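Local atomic coordinates of thiamine pyrophosphokinase (Saccharomyces cerevisiae, PDB entry 1IG0), a protein that catalyses the transfer of a pyrophosphate group from ATP to thiamine, making thiamine diphosphate and AMP, and works as a homodimer. Residues G267-V272 against S287-G292; T246-C251 against L306-F311; G234-Y239 against D293-I298. All coordinates share one frame; numbering follows the deposited sequence.

Contact 1. Residues G267-V272 against S287-G292. With VIB (3-(4-amino-2-methyl-pyrimidin-5-ylmethyl)-5-(2-hydroxy-ethyl)-4-methyl-thiazol-3-ium), chain C.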
loop_
_atom_site.group_PDB
_atom_site.type_symbol
_atom_site.label_atom_id
_atom_site.label_comp_id
_atom_site.label_asym_id
_atom_site.label_seq_id
_atom_site.Cartn_x
_atom_site.Cartn_y
_atom_site.Cartn_z
ATOM N N GLY B 267 -16.008 5.850 19.728
ATOM C CA GLY B 267 -16.680 4.841 18.933
ATOM C C GLY B 267 -15.779 3.797 18.303
ATOM O O GLY B 267 -16.223 3.035 17.448
ATOM N N LEU B 268 -14.513 3.769 18.707
ATOM C CA LEU B 268 -13.569 2.782 18.193
ATOM C C LEU B 268 -13.256 1.820 19.338
ATOM O O LEU B 268 -13.191 2.236 20.495
ATOM C CB LEU B 268 -12.278 3.459 17.720
ATOM C CG LEU B 268 -12.327 4.364 16.484
ATOM C CD1 LEU B 268 -10.970 5.030 16.288
ATOM C CD2 LEU B 268 -12.703 3.546 15.255
ATOM N N LYS B 269 -13.074 0.541 19.017
ATOM C CA LYS B 269 -12.766 -0.463 20.033
ATOM C C LYS B 269 -11.675 0.079 20.945
ATOM O O LYS B 269 -11.693 -0.138 22.156
ATOM C CB LYS B 269 -12.303 -1.763 19.373
ATOM C CG LYS B 269 -11.921 -2.861 20.355
ATOM C CD LYS B 269 -13.082 -3.296 21.236
ATOM C CE LYS B 269 -12.651 -4.419 22.172
ATOM N NZ LYS B 269 -13.749 -4.846 23.083
ATOM N N TRP B 270 -10.728 0.789 20.343
ATOM C CA TRP B 270 -9.635 1.409 21.074
ATOM C C TRP B 270 -9.679 2.905 20.780
ATOM O O TRP B 270 -9.206 3.356 19.736
ATOM C CB TRP B 270 -8.295 0.817 20.630
ATOM C CG TRP B 270 -8.071 -0.577 21.135
ATOM C CD1 TRP B 270 -7.566 -0.941 22.351
ATOM C CD2 TRP B 270 -8.372 -1.796 20.443
ATOM N NE1 TRP B 270 -7.536 -2.313 22.462
ATOM C CE2 TRP B 270 -8.030 -2.862 21.306
ATOM C CE3 TRP B 270 -8.908 -2.091 19.182
ATOM C CZ2 TRP B 270 -8.194 -4.204 20.942
ATOM C CZ3 TRP B 270 -9.074 -3.430 18.820
ATOM C CH2 TRP B 270 -8.722 -4.467 19.702
ATOM N N ASP B 271 -10.282 3.665 21.692
ATOM C CA ASP B 271 -10.385 5.113 21.535
ATOM C C ASP B 271 -9.162 5.789 22.132
ATOM O O ASP B 271 -8.634 5.345 23.152
ATOM C CB ASP B 271 -11.642 5.654 22.222
ATOM C CG ASP B 271 -12.881 5.539 21.355
ATOM O OD1 ASP B 271 -12.761 5.693 20.121
ATOM O OD2 ASP B 271 -13.978 5.315 21.907
ATOM N N VAL B 272 -8.720 6.869 21.498
ATOM C CA VAL B 272 -7.548 7.595 21.968
ATOM C C VAL B 272 -7.808 9.087 22.149
ATOM O O VAL B 272 -8.800 9.621 21.657
ATOM C CB VAL B 272 -6.363 7.414 20.992
ATOM C CG1 VAL B 272 -5.977 5.949 20.916
ATOM C CG2 VAL B 272 -6.738 7.924 19.615
ATOM N N SER B 287 -5.816 -2.414 12.795
ATOM C CA SER B 287 -6.668 -3.467 13.333
ATOM C C SER B 287 -7.638 -2.943 14.387
ATOM O O SER B 287 -7.949 -3.634 15.359
ATOM C CB SER B 287 -5.822 -4.594 13.932
ATOM O OG SER B 287 -5.137 -5.308 12.919
ATOM N N ASN B 288 -8.104 -1.713 14.206
ATOM C CA ASN B 288 -9.067 -1.144 15.138
ATOM C C ASN B 288 -10.414 -1.560 14.555
ATOM O O ASN B 288 -10.460 -2.271 13.548
ATOM C CB ASN B 288 -8.960 0.382 15.171
ATOM C CG ASN B 288 -9.382 0.971 16.511
ATOM O OD1 ASN B 288 -10.328 0.501 17.146
ATOM N ND2 ASN B 288 -8.686 2.019 16.937
ATOM N N ARG B 289 -11.507 -1.132 15.171
ATOM C CA ARG B 289 -12.827 -1.481 14.662
ATOM C C ARG B 289 -13.881 -0.579 15.287
ATOM O O ARG B 289 -13.692 -0.057 16.384
ATOM C CB ARG B 289 -13.150 -2.950 14.973
ATOM C CG ARG B 289 -13.598 -3.195 16.406
ATOM C CD ARG B 289 -13.776 -4.669 16.706
ATOM N NE ARG B 289 -12.495 -5.357 16.798
ATOM C CZ ARG B 289 -12.134 -6.127 17.818
ATOM N NH1 ARG B 289 -12.958 -6.310 18.841
ATOM N NH2 ARG B 289 -10.948 -6.718 17.810
ATOM N N PHE B 290 -14.988 -0.389 14.578
ATOM C CA PHE B 290 -16.078 0.443 15.073
ATOM C C PHE B 290 -16.836 -0.280 16.187
ATOM O O PHE B 290 -17.105 -1.478 16.088
ATOM C CB PHE B 290 -17.066 0.755 13.943
ATOM C CG PHE B 290 -16.479 1.543 12.806
ATOM C CD1 PHE B 290 -16.821 1.234 11.493
ATOM C CD2 PHE B 290 -15.616 2.612 13.039
ATOM C CE1 PHE B 290 -16.316 1.974 10.428
ATOM C CE2 PHE B 290 -15.105 3.360 11.978
ATOM C CZ PHE B 290 -15.457 3.039 10.671
ATOM N N VAL B 291 -17.176 0.445 17.247
ATOM C CA VAL B 291 -17.942 -0.131 18.347
ATOM C C VAL B 291 -19.159 0.745 18.601
ATOM O O VAL B 291 -20.081 0.357 19.317
ATOM C CB VAL B 291 -17.112 -0.251 19.645
ATOM C CG1 VAL B 291 -15.987 -1.247 19.439
ATOM C CG2 VAL B 291 -16.568 1.110 20.058
ATOM N N GLY B 292 -19.152 1.936 18.010
ATOM C CA GLY B 292 -20.281 2.832 18.161
ATOM C C GLY B 292 -21.466 2.202 17.456
ATOM O O GLY B 292 -21.337 1.733 16.325
HETATM C CM2 VIB C . -4.768 2.770 19.460
HETATM N N4A VIB C . -4.558 -2.037 20.645
HETATM C CM4 VIB C . -6.169 -5.696 17.478
HETATM O O1 VIB C . -2.448 -6.491 14.673
HETATM C C7 VIB C . -3.481 -7.354 15.162
HETATM C C6 VIB C . -3.598 -7.204 16.701
HETATM C C2 VIB C . -3.385 -3.408 17.578
HETATM S S1 VIB C . -2.209 -4.668 17.089
HETATM C C5 VIB C . -3.671 -5.726 17.072
HETATM C C4 VIB C . -4.796 -5.042 17.412
HETATM N N3 VIB C . -4.578 -3.801 17.678
HETATM C C7A VIB C . -5.647 -2.843 18.077
HETATM C C4A VIB C . -4.886 -1.039 19.705
HETATM N N3A VIB C . -4.676 0.318 20.034
HETATM C C2A VIB C . -4.994 1.326 19.110
HETATM N N1A VIB C . -5.528 0.976 17.857
HETATM C C6A VIB C . -5.740 -0.377 17.525
HETATM C C5A VIB C . -5.422 -1.392 18.445
#
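Trp270 and Asn288 meet at one wall of the thiamine pocket, in the beta sandwich of the vitamin B1 binding domain. The indole lies along the bound thiamine (VIB): CG of Trp270 is 3.5 Å from VIB C4A of the aminopyrimidine, while its six-membered ring reaches the methylene bridge C7A. Lys269 CG covers the other face of the indole. VIB O1, on the hydroxyethyl arm of the thiazolium, donates a weak hydrogen bond to Ser287 OG; at the other end Val272 CG1 touches the pyrimidine methyl.

Behind this first shell Asn288 bonds both backbone polar atoms of Trp270. With CG swung away from the backbone N (chi1 -152°), its amide passes the indole in the opposite sense, OD1 lying at the ring edge and the amide plane standing 66° from the indole. ND2 donates to Trp270 O at 3.1 Å, nearly straight at 174° and in its own amide plane, and OD1 accepts from both Trp270 N and Arg289 N. The two bonds to Trp270 hold the backbone that carries the ring. Ser285 OG is also hydrogen-bonded to ND2, and Tyr123 of the second subunit meets the indole edge-to-face.

Further out, Arg289 runs alongside Lys269, with Arg289 CG 3.5 Å from Lys269 CB, and brings NH2 to the edge of the indole near CH2. The two cations share Glu10, which forms salt bridges with both and probably balances their positive charge; Lys269 NZ also bonds to Asn8 O. Lys269 N donates to Arg289 O at 2.8 Å, next to the single bridge of Leu268 with Phe290. Asp271 folds back to receive the amides of Gly267 and Leu268, and Gly267 O accepts Val291 N at 2.8 Å and Gly292 N at 3.2 Å, both from one face of its carbonyl plane.

Contact 2. Residues T246-C251 against L306-F311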
loop_
_atom_site.group_PDB
_atom_site.type_symbol
_atom_site.label_atom_id
_atom_site.label_comp_id
_atom_site.label_asym_id
_atom_site.label_seq_id
_atom_site.Cartn_x
_atom_site.Cartn_y
_atom_site.Cartn_z
ATOM N N THR B 246 -23.020 -6.429 8.740
ATOM C CA THR B 246 -22.965 -7.340 7.604
ATOM C C THR B 246 -21.806 -7.123 6.637
ATOM O O THR B 246 -21.235 -8.090 6.136
ATOM C CB THR B 246 -24.279 -7.279 6.787
ATOM O OG1 THR B 246 -25.393 -7.509 7.656
ATOM C CG2 THR B 246 -24.280 -8.336 5.686
ATOM N N CYS B 247 -21.447 -5.866 6.388
ATOM C CA CYS B 247 -20.393 -5.572 5.421
ATOM C C CYS B 247 -19.103 -4.932 5.924
ATOM O O CYS B 247 -18.160 -4.782 5.150
ATOM C CB CYS B 247 -20.964 -4.678 4.317
ATOM S SG CYS B 247 -22.611 -5.148 3.748
ATOM N N ILE B 248 -19.038 -4.559 7.197
ATOM C CA ILE B 248 -17.833 -3.904 7.699
ATOM C C ILE B 248 -17.004 -4.721 8.680
ATOM O O ILE B 248 -17.540 -5.383 9.569
ATOM C CB ILE B 248 -18.182 -2.547 8.356
ATOM C CG1 ILE B 248 -18.978 -1.687 7.371
ATOM C CG2 ILE B 248 -16.910 -1.817 8.778
ATOM C CD1 ILE B 248 -18.269 -1.436 6.045
ATOM N N GLY B 249 -15.688 -4.661 8.502
ATOM C CA GLY B 249 -14.776 -5.372 9.377
ATOM C C GLY B 249 -14.011 -4.387 10.241
ATOM O O GLY B 249 -14.607 -3.556 10.927
ATOM N N ASN B 250 -12.688 -4.473 10.208
ATOM C CA ASN B 250 -11.851 -3.575 10.991
ATOM C C ASN B 250 -11.601 -2.271 10.238
ATOM O O ASN B 250 -12.110 -2.070 9.136
ATOM C CB ASN B 250 -10.515 -4.247 11.308
ATOM C CG ASN B 250 -10.683 -5.523 12.106
ATOM O OD1 ASN B 250 -11.299 -5.525 13.170
ATOM N ND2 ASN B 250 -10.130 -6.617 11.599
ATOM N N CYS B 251 -10.813 -1.389 10.842
ATOM C CA CYS B 251 -10.485 -0.108 10.230
ATOM C C CYS B 251 -9.151 0.371 10.768
ATOM O O CYS B 251 -8.662 -0.140 11.777
ATOM C CB CYS B 251 -11.567 0.933 10.536
ATOM S SG CYS B 251 -11.712 1.420 12.274
ATOM N N LEU B 306 -8.113 6.928 6.094
ATOM C CA LEU B 306 -8.820 5.898 6.836
ATOM C C LEU B 306 -9.130 4.749 5.895
ATOM O O LEU B 306 -9.527 4.961 4.747
ATOM C CB LEU B 306 -10.127 6.451 7.408
ATOM C CG LEU B 306 -10.961 5.499 8.263
ATOM C CD1 LEU B 306 -10.286 5.294 9.606
ATOM C CD2 LEU B 306 -12.347 6.077 8.459
ATOM N N ASN B 307 -8.919 3.531 6.370
ATOM C CA ASN B 307 -9.233 2.369 5.566
ATOM C C ASN B 307 -10.290 1.620 6.357
ATOM O O ASN B 307 -10.165 1.441 7.570
ATOM C CB ASN B 307 -7.992 1.494 5.342
ATOM C CG ASN B 307 -7.718 0.551 6.496
ATOM O OD1 ASN B 307 -8.147 -0.605 6.486
ATOM N ND2 ASN B 307 -7.004 1.040 7.500
ATOM N N VAL B 308 -11.356 1.224 5.675
ATOM C CA VAL B 308 -12.431 0.495 6.322
ATOM C C VAL B 308 -12.571 -0.838 5.616
ATOM O O VAL B 308 -12.915 -0.896 4.435
ATOM C CB VAL B 308 -13.768 1.261 6.238
ATOM C CG1 VAL B 308 -14.887 0.425 6.846
ATOM C CG2 VAL B 308 -13.647 2.593 6.967
ATOM N N GLU B 309 -12.281 -1.911 6.340
ATOM C CA GLU B 309 -12.374 -3.241 5.773
ATOM C C GLU B 309 -13.811 -3.524 5.375
ATOM O O GLU B 309 -14.741 -3.265 6.140
ATOM C CB GLU B 309 -11.893 -4.284 6.781
ATOM C CG GLU B 309 -12.146 -5.719 6.356
ATOM C CD GLU B 309 -11.530 -6.719 7.308
ATOM O OE1 GLU B 309 -11.624 -6.505 8.534
ATOM O OE2 GLU B 309 -10.961 -7.722 6.828
ATOM N N ILE B 310 -13.987 -4.041 4.166
ATOM C CA ILE B 310 -15.312 -4.366 3.666
ATOM C C ILE B 310 -15.388 -5.822 3.244
ATOM O O ILE B 310 -14.381 -6.442 2.898
ATOM C CB ILE B 310 -15.693 -3.500 2.447
ATOM C CG1 ILE B 310 -14.616 -3.626 1.366
ATOM C CG2 ILE B 310 -15.878 -2.056 2.871
ATOM C CD1 ILE B 310 -14.947 -2.910 0.073
ATOM N N PHE B 311 -16.598 -6.361 3.292
ATOM C CA PHE B 311 -16.856 -7.731 2.884
ATOM C C PHE B 311 -17.597 -7.555 1.565
ATOM O O PHE B 311 -18.826 -7.550 1.511
ATOM C CB PHE B 311 -17.715 -8.424 3.941
ATOM C CG PHE B 311 -17.077 -8.448 5.307
ATOM C CD1 PHE B 311 -17.841 -8.250 6.449
ATOM C CD2 PHE B 311 -15.706 -8.649 5.447
ATOM C CE1 PHE B 311 -17.250 -8.249 7.713
ATOM C CE2 PHE B 311 -15.104 -8.651 6.705
ATOM C CZ PHE B 311 -15.878 -8.450 7.839
#
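Ile248 and Val308 interlock on one face of an antiparallel strand pair that contains a beta bulge. The strands run 149° apart in direction, and between the pairs Ile248 with Ile310 and Cys251 with Val308 the register slips by one residue. The CG2 branch of Ile248, anti to the backbone N, projects onto Val308 CG1 at 3.6 Å. Its CD1 bends into the notch between that same methyl and Ile310 CG2, which is 4.0 Å from it. Cys251 extends this apolar face, and beyond the two segments its side chain packs on Leu268 and Phe290.

The other side is shaped by an aromatic ring and a carboxylate around Gly249. Phe311 lays its ring beside the backbone turning from helix 241-247 into the strand: Thr246 O sits at the ring edge, CE1 approaches Ile248 O, and CZ comes to 3.6 Å from Gly249 CA. A side chain on Gly249 would run into Glu309 OE1 and crowd Phe311 CZ, so the hollow these two occupy depends on the bare CA.

Glu309 stretches out from its strand, CG anti to the backbone N (chi1 171°), and runs alongside Asn250. Its OE1 accepts Asn250 N at 2.8 Å through the anti lone pair, on a nearly straight line of 174°. Backbone bonds on either side, Gly249 N to Glu309 O (2.9 Å) and Glu309 N to Asn250 O, complete the grip. The carboxylate thus takes up a backbone amide inside the bulge, where the slipped register disturbs regular strand pairing. A long, weak ion pair from Arg195 of the second subunit to the same OE1 may steady its negative charge, so the atom that pins the bulge also faces the dimer interface.

Contact 3. Residues G234-Y239 against D293-I298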
loop_
_atom_site.group_PDB
_atom_site.type_symbol
_atom_site.label_atom_id
_atom_site.label_comp_id
_atom_site.label_asym_id
_atom_site.label_seq_id
_atom_site.Cartn_x
_atom_site.Cartn_y
_atom_site.Cartn_z
ATOM N N GLY B 234 -12.345 16.945 13.428
ATOM C CA GLY B 234 -13.618 16.331 13.764
ATOM C C GLY B 234 -14.515 15.885 12.630
ATOM O O GLY B 234 -15.190 16.700 12.004
ATOM N N THR B 235 -14.529 14.580 12.377
ATOM C CA THR B 235 -15.358 13.998 11.329
ATOM C C THR B 235 -16.184 12.871 11.929
ATOM O O THR B 235 -15.649 11.988 12.600
ATOM C CB THR B 235 -14.505 13.419 10.178
ATOM O OG1 THR B 235 -13.858 14.484 9.471
ATOM C CG2 THR B 235 -15.377 12.640 9.208
ATOM N N LEU B 236 -17.490 12.911 11.693
ATOM C CA LEU B 236 -18.379 11.884 12.211
ATOM C C LEU B 236 -18.730 10.888 11.115
ATOM O O LEU B 236 -19.367 11.241 10.121
ATOM C CB LEU B 236 -19.664 12.512 12.758
ATOM C CG LEU B 236 -20.669 11.529 13.368
ATOM C CD1 LEU B 236 -20.109 10.967 14.667
ATOM C CD2 LEU B 236 -21.992 12.233 13.619
ATOM N N ILE B 237 -18.299 9.645 11.298
ATOM C CA ILE B 237 -18.583 8.586 10.339
ATOM C C ILE B 237 -19.883 7.908 10.758
ATOM O O ILE B 237 -20.000 7.405 11.876
ATOM C CB ILE B 237 -17.451 7.542 10.318
ATOM C CG1 ILE B 237 -16.136 8.214 9.917
ATOM C CG2 ILE B 237 -17.800 6.414 9.355
ATOM C CD1 ILE B 237 -14.938 7.318 10.043
ATOM N N GLU B 238 -20.862 7.904 9.860
ATOM C CA GLU B 238 -22.153 7.298 10.155
ATOM C C GLU B 238 -22.382 6.006 9.383
ATOM O O GLU B 238 -21.871 5.827 8.277
ATOM C CB GLU B 238 -23.274 8.294 9.848
ATOM C CG GLU B 238 -23.180 9.584 10.645
ATOM C CD GLU B 238 -24.366 10.497 10.414
ATOM O OE1 GLU B 238 -25.514 10.040 10.594
ATOM O OE2 GLU B 238 -24.153 11.673 10.058
ATOM N N TYR B 239 -23.149 5.102 9.982
ATOM C CA TYR B 239 -23.457 3.828 9.353
ATOM C C TYR B 239 -24.668 3.151 9.971
ATOM O O TYR B 239 -24.910 3.253 11.174
ATOM C CB TYR B 239 -22.243 2.892 9.432
ATOM C CG TYR B 239 -21.572 2.844 10.789
ATOM C CD1 TYR B 239 -22.139 2.140 11.856
ATOM C CD2 TYR B 239 -20.370 3.516 11.011
ATOM C CE1 TYR B 239 -21.518 2.109 13.113
ATOM C CE2 TYR B 239 -19.743 3.492 12.259
ATOM C CZ TYR B 239 -20.319 2.788 13.305
ATOM O OH TYR B 239 -19.698 2.772 14.536
ATOM N N ASP B 293 -22.615 2.174 18.123
ATOM C CA ASP B 293 -23.826 1.588 17.556
ATOM C C ASP B 293 -24.099 2.018 16.120
ATOM O O ASP B 293 -24.304 1.179 15.240
ATOM C CB ASP B 293 -25.043 1.960 18.407
ATOM C CG ASP B 293 -25.296 0.983 19.532
ATOM O OD1 ASP B 293 -26.175 1.275 20.371
ATOM O OD2 ASP B 293 -24.632 -0.075 19.575
ATOM N N ASN B 294 -24.093 3.326 15.886
ATOM C CA ASN B 294 -24.393 3.860 14.564
ATOM C C ASN B 294 -23.419 4.911 14.040
ATOM O O ASN B 294 -23.626 5.450 12.952
ATOM C CB ASN B 294 -25.790 4.471 14.574
ATOM C CG ASN B 294 -25.919 5.590 15.589
ATOM O OD1 ASN B 294 -26.023 5.343 16.791
ATOM N ND2 ASN B 294 -25.890 6.828 15.112
ATOM N N CYS B 295 -22.375 5.222 14.799
ATOM C CA CYS B 295 -21.416 6.220 14.341
ATOM C C CYS B 295 -20.113 6.240 15.129
ATOM O O CYS B 295 -20.053 5.796 16.276
ATOM C CB CYS B 295 -22.054 7.614 14.364
ATOM S SG CYS B 295 -22.609 8.180 15.987
ATOM N N CYS B 296 -19.072 6.756 14.485
ATOM C CA CYS B 296 -17.747 6.864 15.076
ATOM C C CYS B 296 -17.214 8.270 14.823
ATOM O O CYS B 296 -17.353 8.803 13.721
ATOM C CB CYS B 296 -16.815 5.827 14.446
ATOM S SG CYS B 296 -15.106 5.929 14.995
ATOM N N PHE B 297 -16.609 8.867 15.843
ATOM C CA PHE B 297 -16.066 10.216 15.734
ATOM C C PHE B 297 -14.545 10.197 15.769
ATOM O O PHE B 297 -13.944 9.589 16.654
ATOM C CB PHE B 297 -16.594 11.082 16.881
ATOM C CG PHE B 297 -16.078 12.495 16.872
ATOM C CD1 PHE B 297 -16.453 13.386 15.869
ATOM C CD2 PHE B 297 -15.222 12.937 17.878
ATOM C CE1 PHE B 297 -15.987 14.702 15.872
ATOM C CE2 PHE B 297 -14.748 14.249 17.892
ATOM C CZ PHE B 297 -15.131 15.134 16.887
ATOM N N ILE B 298 -13.928 10.861 14.796
ATOM C CA ILE B 298 -12.473 10.937 14.724
ATOM C C ILE B 298 -12.050 12.390 14.550
ATOM O O ILE B 298 -12.442 13.048 13.588
ATOM C CB ILE B 298 -11.923 10.102 13.548
ATOM C CG1 ILE B 298 -12.242 8.623 13.775
ATOM C CG2 ILE B 298 -10.412 10.299 13.425
ATOM C CD1 ILE B 298 -11.872 7.718 12.619
HETATM O O HOH W 1 -10.833 14.941 12.311
#
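Tyr239 lays one face of its ring over the peptide joining Asn294 to Cys295, at the end of a regular antiparallel strand pair. Its CE1 is 3.5 Å from Asn294 C, and CZ stands equally far from Cys295 N. The ring gets there because CG sits between the backbone N and the carbonyl carbon (chi1 46°), folding the side chain across the opposing strand, with Asp293 O at the ring edge. Tyr239 OH ends at Gly292 O, to which it is hydrogen-bonded. A leucine in place of Tyr239 would probably leave the peptide after Asn294 without its flat cover and Gly292 O without its hydroxyl partner.

The other side chains divide between the two faces of the pair. On one, Leu236 points CD1 at Cys295 CB, 3.9 Å away, with Phe297 CB close by. The Phe297 ring, its CG anti to the backbone N, is carried to the far end, where CE1 lies 3.6 Å from Gly234 CA; a side chain there would crowd the ring. On the reverse, Ile237 and Ile298 approach at a slant through their CD1 methyls. Paired backbone bonds link Thr235 with Ile298 and Ile237 with Cys296, the shortest being Ile237 N to Cys296 O at 2.7 Å. A water joins Gly234 N to Ile298 O.

In its mixed sheet, strand 235-238 lies between the parallel strand 23-26 and strand 295-300, whose other neighbour is strand 260-266.

How the contacts relate
The three contacts lie close together in the beta sandwich, with centres about 10 Å (1 and 3), 12 Å (1 and 2) and 14 Å (2 and 3) apart. Contact 1 is nested along the chain inside the loops closed by contacts 2 and 3, which themselves cross. Contact 2 belongs to the sheet holding strands 304-310, 248-254 and 288-289, the last of them from contact 1; contact 3 belongs to the sheet of strands 23-26, 235-238, 295-300 and 260-266. Between the sheets, Leu306 meets Ile237 and Ile298, while contact 1 reaches the Cys251 and Cys296 side chains. The thiamine-binding residues of contact 1 are thus tied to both sheets, and contacts 1 and 2 also touch the second subunit.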